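Long-range contact in Lin2891 protein (Listeria innocua, PDB 3DB0), which is a putative pyridoxamine 5'-phosphate oxidase, probably an oxidoreductase that binds FMN: residues I10-L22 with R33-Y45. Numbering follows the deposited sequence.
Sequences ILAILEQHQVGVL and RYMTFLHDGLTLY
L14 lays its CB over one face of the H39 imidazole, a CH-pi contact 4° off the ring normal with CB 4.0 Å from the centroid. Placing CG of H39 between its own backbone N and carbonyl carbon (chi1 69°) swings the ring under the helix, where its ND1 donates to G41 O in the ring plane and on a carbonyl lone pair (3.0 Å), which fixes the rotation of the imidazole. Beyond CB, L14 forks: CD1 lies near G41 O, while CD2 meets CD2 of L44 at 3.8 Å. In the type II' turn D40-T43, the L42 side chain crosses those of I10 and L11 at about a right angle, and its CD2 touches both, with CG2 of I10 at 3.6 Å. Helix 6-16 packs here on the hairpin of strands 29-40 and 43-49, part of the closed antiparallel barrel of the FMN-binding split-barrel fold, and the chain then enters the barrel's first hairpin, strands 19-26 and 29-40. Water 1 lies 2.9 Å from both H17 O and F37 O, between the loop and the break in strand 29-40 at F37. F37 N donates to Q18 O at 2.7 Å; paired backbone bonds then join G20 with M35 and L22 with R33. The edge of the F37 ring lies against the G20 backbone, with CD2 3.6 Å from G20 N in the ring plane, and CZ reaches CB of L22. On the sheet face of L22 and M35, the bent selenomethionine M35 brings its CE to 3.6 Å from L22 CB. On the opposite sheet face, that of V19, V21 and Y34, CG2 of V21 presses obliquely on the Y34 ring, and Y70 of a second subunit stacks on Y34. R33 turns its guanidinium to E57 in a salt bridge, and water 2 links its NH1 to L22 O.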
# COMPACT_ATOMS: atom_id res chain seq x y z
N ILE B 10 8.29 7.76 15.24
CA ILE B 10 8.86 7.77 13.90
C ILE B 10 8.69 6.38 13.33
O ILE B 10 8.21 6.21 12.21
CB ILE B 10 10.34 8.23 13.91
CG1 ILE B 10 10.43 9.69 14.29
CG2 ILE B 10 11.04 8.06 12.53
CD1 ILE B 10 11.80 10.14 14.72
N LEU B 11 9.05 5.36 14.11
CA LEU B 11 8.99 3.98 13.63
C LEU B 11 7.59 3.53 13.30
O LEU B 11 7.36 2.80 12.32
CB LEU B 11 9.62 3.01 14.64
CG LEU B 11 11.13 3.12 14.69
CD1 LEU B 11 11.71 2.43 15.92
CD2 LEU B 11 11.65 2.49 13.40
N ALA B 12 6.64 4.00 14.10
CA ALA B 12 5.23 3.64 13.91
C ALA B 12 4.78 4.15 12.54
O ALA B 12 4.14 3.43 11.76
CB ALA B 12 4.35 4.23 15.06
N ILE B 13 5.20 5.37 12.20
CA ILE B 13 4.79 5.95 10.93
C ILE B 13 5.46 5.15 9.76
O ILE B 13 4.82 4.83 8.75
CB ILE B 13 5.15 7.43 10.86
CG1 ILE B 13 4.34 8.28 11.86
CG2 ILE B 13 4.88 7.93 9.45
CD1 ILE B 13 4.78 9.74 11.94
N LEU B 14 6.73 4.78 9.95
CA LEU B 14 7.46 3.98 8.95
C LEU B 14 6.87 2.58 8.84
O LEU B 14 6.87 2.00 7.78
CB LEU B 14 8.97 3.86 9.28
CG LEU B 14 9.80 5.15 9.20
CD1 LEU B 14 11.25 4.95 9.62
CD2 LEU B 14 9.67 5.76 7.76
N GLU B 15 6.37 2.03 9.94
CA GLU B 15 5.86 0.67 9.89
C GLU B 15 4.56 0.60 9.13
O GLU B 15 4.26 -0.41 8.48
CB GLU B 15 5.71 0.08 11.30
CG GLU B 15 7.03 0.05 12.05
CD GLU B 15 6.89 -0.32 13.50
OE1 GLU B 15 5.76 -0.22 14.02
OE2 GLU B 15 7.92 -0.68 14.12
N GLN B 16 3.83 1.70 9.16
CA GLN B 16 2.52 1.77 8.55
C GLN B 16 2.48 2.35 7.18
O GLN B 16 1.44 2.38 6.57
CB GLN B 16 1.62 2.55 9.49
CG GLN B 16 1.54 1.86 10.84
CD GLN B 16 1.29 2.82 11.98
OE1 GLN B 16 0.87 3.96 11.75
NE2 GLN B 16 1.58 2.39 13.21
N HIS B 17 3.63 2.79 6.66
CA HIS B 17 3.67 3.37 5.31
C HIS B 17 4.88 2.90 4.51
O HIS B 17 6.00 2.94 4.97
CB HIS B 17 3.70 4.91 5.36
CG HIS B 17 2.55 5.49 6.10
ND1 HIS B 17 2.54 5.61 7.47
CD2 HIS B 17 1.36 5.95 5.66
CE1 HIS B 17 1.38 6.13 7.84
NE2 HIS B 17 0.65 6.34 6.77
N GLN B 18 4.61 2.48 3.29
CA GLN B 18 5.64 2.02 2.41
C GLN B 18 5.73 2.90 1.16
O GLN B 18 6.56 2.66 0.30
CB GLN B 18 5.39 0.59 1.98
CG GLN B 18 5.85 -0.45 2.99
CD GLN B 18 5.80 -1.87 2.42
OE1 GLN B 18 5.20 -2.11 1.37
NE2 GLN B 18 6.41 -2.82 3.13
N VAL B 19 4.82 3.86 1.01
CA VAL B 19 4.92 4.80 -0.12
C VAL B 19 5.26 6.19 0.43
O VAL B 19 4.67 6.65 1.41
CB VAL B 19 3.64 4.86 -0.98
CG1 VAL B 19 3.76 5.90 -2.09
CG2 VAL B 19 3.29 3.51 -1.57
N GLY B 20 6.20 6.84 -0.20
CA GLY B 20 6.57 8.18 0.19
C GLY B 20 6.99 8.93 -1.03
O GLY B 20 6.98 8.40 -2.15
N VAL B 21 7.37 10.18 -0.80
CA VAL B 21 7.86 11.07 -1.86
C VAL B 21 9.38 11.24 -1.69
O VAL B 21 9.84 11.64 -0.63
CB VAL B 21 7.13 12.48 -1.80
CG1 VAL B 21 7.65 13.44 -2.85
CG2 VAL B 21 5.60 12.35 -1.92
N LEU B 22 10.16 10.89 -2.70
CA LEU B 22 11.57 11.16 -2.67
C LEU B 22 11.83 12.44 -3.46
O LEU B 22 11.38 12.54 -4.60
CB LEU B 22 12.38 10.08 -3.39
CG LEU B 22 13.89 10.42 -3.35
CD1 LEU B 22 14.51 10.16 -1.94
CD2 LEU B 22 14.57 9.65 -4.39
N ARG B 33 9.30 12.33 -6.68
CA ARG B 33 8.67 11.12 -7.16
C ARG B 33 8.11 10.28 -6.03
O ARG B 33 8.67 10.23 -4.96
CB ARG B 33 9.66 10.25 -7.93
CG ARG B 33 10.41 10.95 -9.04
CD ARG B 33 11.46 10.04 -9.63
NE ARG B 33 12.18 10.62 -10.77
CZ ARG B 33 13.33 11.28 -10.70
NH1 ARG B 33 13.86 11.52 -9.53
NH2 ARG B 33 13.91 11.75 -11.79
N TYR B 34 7.00 9.62 -6.31
CA TYR B 34 6.40 8.70 -5.37
C TYR B 34 7.08 7.36 -5.55
O TYR B 34 7.39 6.94 -6.66
CB TYR B 34 4.91 8.49 -5.59
CG TYR B 34 4.06 9.57 -5.02
CD1 TYR B 34 3.81 9.62 -3.67
CD2 TYR B 34 3.56 10.59 -5.81
CE1 TYR B 34 3.03 10.62 -3.15
CE2 TYR B 34 2.80 11.61 -5.27
CZ TYR B 34 2.54 11.61 -3.97
OH TYR B 34 1.80 12.63 -3.40
N MSE B 35 7.38 6.71 -4.45
CA MSE B 35 7.93 5.38 -4.54
C MSE B 35 7.84 4.60 -3.23
O MSE B 35 7.43 5.11 -2.18
CB MSE B 35 9.38 5.41 -5.05
CG MSE B 35 10.31 6.15 -4.07
SE MSE B 35 12.07 6.54 -4.74
CE MSE B 35 11.46 7.90 -6.05
N THR B 36 8.22 3.33 -3.34
CA THR B 36 8.18 2.38 -2.23
C THR B 36 9.47 2.47 -1.45
O THR B 36 10.58 2.54 -2.04
CB THR B 36 7.93 0.94 -2.73
OG1 THR B 36 6.72 0.96 -3.45
CG2 THR B 36 7.81 -0.12 -1.58
N PHE B 37 9.26 2.56 -0.14
CA PHE B 37 10.30 2.57 0.86
C PHE B 37 10.16 1.40 1.83
O PHE B 37 9.11 1.24 2.45
CB PHE B 37 10.25 3.85 1.68
CG PHE B 37 10.61 5.09 0.87
CD1 PHE B 37 11.94 5.49 0.72
CD2 PHE B 37 9.64 5.78 0.20
CE1 PHE B 37 12.27 6.60 -0.03
CE2 PHE B 37 9.98 6.89 -0.59
CZ PHE B 37 11.29 7.29 -0.70
N LEU B 38 11.24 0.64 1.97
CA LEU B 38 11.38 -0.34 3.06
C LEU B 38 12.25 0.35 4.12
O LEU B 38 12.94 1.35 3.84
CB LEU B 38 12.09 -1.63 2.55
CG LEU B 38 11.33 -2.27 1.37
CD1 LEU B 38 11.81 -3.64 0.95
CD2 LEU B 38 9.91 -2.42 1.77
N HIS B 39 12.23 -0.13 5.35
CA HIS B 39 13.13 0.42 6.35
C HIS B 39 13.64 -0.69 7.25
O HIS B 39 13.08 -1.76 7.37
CB HIS B 39 12.42 1.47 7.20
CG HIS B 39 11.39 0.87 8.09
ND1 HIS B 39 11.61 0.67 9.44
CD2 HIS B 39 10.22 0.27 7.79
CE1 HIS B 39 10.57 0.04 9.94
NE2 HIS B 39 9.71 -0.22 8.97
N ASP B 40 14.76 -0.38 7.83
CA ASP B 40 15.45 -1.18 8.79
C ASP B 40 15.79 -0.18 9.85
O ASP B 40 16.77 0.59 9.75
CB ASP B 40 16.73 -1.77 8.22
CG ASP B 40 17.54 -2.51 9.31
OD1 ASP B 40 16.89 -3.06 10.19
OD2 ASP B 40 18.78 -2.51 9.29
N GLY B 41 14.98 -0.14 10.88
CA GLY B 41 15.21 0.89 11.88
C GLY B 41 14.88 2.18 11.16
O GLY B 41 13.93 2.24 10.37
N LEU B 42 15.69 3.20 11.40
CA LEU B 42 15.46 4.51 10.77
C LEU B 42 16.17 4.62 9.41
O LEU B 42 16.08 5.67 8.73
CB LEU B 42 15.84 5.66 11.69
CG LEU B 42 15.17 5.74 13.06
CD1 LEU B 42 15.57 7.06 13.67
CD2 LEU B 42 13.66 5.60 13.00
N THR B 43 16.82 3.55 8.98
CA THR B 43 17.42 3.51 7.62
C THR B 43 16.36 3.14 6.55
O THR B 43 15.62 2.17 6.70
CB THR B 43 18.66 2.61 7.53
OG1 THR B 43 19.70 3.17 8.34
CG2 THR B 43 19.20 2.51 6.10
N LEU B 44 16.29 3.93 5.50
CA LEU B 44 15.36 3.68 4.42
C LEU B 44 16.06 3.09 3.18
O LEU B 44 17.27 3.31 2.95
CB LEU B 44 14.63 4.94 4.01
CG LEU B 44 13.72 5.68 5.01
CD1 LEU B 44 13.00 6.78 4.28
CD2 LEU B 44 12.71 4.83 5.68
N TYR B 45 15.31 2.29 2.45
CA TYR B 45 15.80 1.63 1.24
C TYR B 45 14.70 1.77 0.20
O TYR B 45 13.50 1.68 0.50
CB TYR B 45 16.11 0.14 1.45
CG TYR B 45 17.24 -0.15 2.44
CD1 TYR B 45 18.57 -0.04 2.06
CD2 TYR B 45 16.96 -0.60 3.70
CE1 TYR B 45 19.61 -0.32 2.95
CE2 TYR B 45 17.98 -0.89 4.60
CZ TYR B 45 19.30 -0.74 4.22
OH TYR B 45 20.29 -0.98 5.11
O HOH W 1 8.61 1.73 5.26
O HOH W 2 13.31 11.67 -6.81